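Side-chain contact in GP37 (Pseudomonas phage phikz, PDB 5FT0), which probably inhibits RNase E of the bacterial RNA degradosome, a phage-encoded protein also known as Dip: residues 44-47 with 53-56. Numbering follows the deposited sequence.
Sequences FVTC and HNTH
His56 lays its imidazole beside the phenyl ring of Phe44, rim to rim: the planes are inclined by only 28°, yet the centroids are 5.8 Å apart and neither ring lies over the other. The closest approach joins Phe44 CZ to His56 CD2 at 3.6 Å. Phe44 reaches this place because its CG stands anti to the backbone N (chi1 -178°), which carries the ring along the strand toward the histidine. On the same face Thr46, the non-hydrogen-bonded partner of His56, runs alongside it and sets OG1 3.7 Å from His56 CD2, while its methyl CG2 meets the amide nitrogen ND2 of Asn54, also at 3.7 Å. Cys47 and Thr55 form the adjoining hydrogen-bonded pair. Cys47 N donates to Thr55 O over 2.8 Å, and Thr55 N returns a bond of 2.9 Å to Cys47 O. Their side chains share the other face, where Thr55 OG1 sits 3.2 Å from Cys47 CB; a chi1 of 61° places that hydroxyl between the backbone N and the carbonyl carbon. Beyond the Thr46-His56 pair, on the side of Phe44, His56 CA directs its hydrogen at Val45 O (3.2 Å), a CA-H...O contact common in antiparallel sheets. The register defines an antiparallel beta hairpin of strands 42-48 and 55-59, the latter outermost within the chain's four-stranded sheet. Strand 30-37 flanks 42-48 on its other edge, and buried Val45 and Cys47 pack against Val74 of helix 67-82.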
loop_
_atom_site.group_PDB
_atom_site.type_symbol
_atom_site.label_atom_id
_atom_site.label_comp_id
_atom_site.label_asym_id
_atom_site.label_seq_id
_atom_site.Cartn_x
_atom_site.Cartn_y
_atom_site.Cartn_z
ATOM N N PHE A 44 -16.504 -16.486 -9.601
ATOM C CA PHE A 44 -15.287 -15.964 -8.996
ATOM C C PHE A 44 -14.117 -16.820 -9.454
ATOM O O PHE A 44 -14.187 -18.050 -9.394
ATOM C CB PHE A 44 -15.381 -15.961 -7.470
ATOM C CG PHE A 44 -14.165 -15.395 -6.795
ATOM C CD1 PHE A 44 -13.973 -14.026 -6.724
ATOM C CD2 PHE A 44 -13.207 -16.232 -6.246
ATOM C CE1 PHE A 44 -12.854 -13.499 -6.108
ATOM C CE2 PHE A 44 -12.083 -15.712 -5.630
ATOM C CZ PHE A 44 -11.906 -14.344 -5.560
ATOM N N VAL A 45 -13.050 -16.168 -9.915
ATOM C CA VAL A 45 -11.901 -16.845 -10.502
ATOM C C VAL A 45 -10.650 -16.459 -9.727
ATOM O O VAL A 45 -10.466 -15.291 -9.371
ATOM C CB VAL A 45 -11.746 -16.493 -11.998
ATOM C CG1 VAL A 45 -10.538 -17.197 -12.597
ATOM C CG2 VAL A 45 -13.007 -16.855 -12.761
ATOM N N THR A 46 -9.793 -17.445 -9.467
ATOM C CA THR A 46 -8.501 -17.229 -8.829
ATOM C C THR A 46 -7.405 -17.801 -9.717
ATOM O O THR A 46 -7.500 -18.950 -10.160
ATOM C CB THR A 46 -8.452 -17.876 -7.441
ATOM O OG1 THR A 46 -9.462 -17.294 -6.607
ATOM C CG2 THR A 46 -7.087 -17.666 -6.800
ATOM N N CYS A 47 -6.372 -17.000 -9.973
ATOM C CA CYS A 47 -5.250 -17.387 -10.820
ATOM C C CYS A 47 -3.958 -17.278 -10.023
ATOM O O CYS A 47 -3.696 -16.243 -9.399
ATOM C CB CYS A 47 -5.176 -16.505 -12.071
ATOM S SG CYS A 47 -6.660 -16.524 -13.097
ATOM N N HIS A 53 1.770 -14.429 -7.903
ATOM C CA HIS A 53 0.402 -14.851 -7.568
ATOM C C HIS A 53 -0.101 -13.970 -6.413
ATOM O O HIS A 53 0.750 -13.438 -5.674
ATOM C CB HIS A 53 0.413 -16.326 -7.174
ATOM N N ASN A 54 -1.411 -13.779 -6.188
ATOM C CA ASN A 54 -2.574 -14.309 -6.911
ATOM C C ASN A 54 -3.362 -13.172 -7.582
ATOM O O ASN A 54 -3.370 -12.050 -7.065
ATOM C CB ASN A 54 -3.559 -15.022 -5.948
ATOM C CG ASN A 54 -3.130 -16.419 -5.548
ATOM O OD1 ASN A 54 -2.042 -16.879 -5.876
ATOM N ND2 ASN A 54 -4.000 -17.101 -4.823
ATOM N N THR A 55 -4.059 -13.450 -8.690
ATOM C CA THR A 55 -5.017 -12.511 -9.268
ATOM C C THR A 55 -6.432 -13.073 -9.169
ATOM O O THR A 55 -6.635 -14.291 -9.128
ATOM C CB THR A 55 -4.703 -12.196 -10.738
ATOM O OG1 THR A 55 -4.776 -13.396 -11.520
ATOM C CG2 THR A 55 -3.325 -11.582 -10.887
ATOM N N HIS A 56 -7.416 -12.172 -9.144
ATOM C CA HIS A 56 -8.811 -12.552 -8.961
ATOM C C HIS A 56 -9.698 -11.808 -9.950
ATOM O O HIS A 56 -9.439 -10.645 -10.279
ATOM C CB HIS A 56 -9.283 -12.262 -7.527
ATOM C CG HIS A 56 -8.346 -12.759 -6.468
ATOM N ND1 HIS A 56 -7.225 -12.057 -6.078
ATOM C CD2 HIS A 56 -8.363 -13.887 -5.718
ATOM C CE1 HIS A 56 -6.591 -12.732 -5.136
ATOM N NE2 HIS A 56 -7.260 -13.846 -4.899
#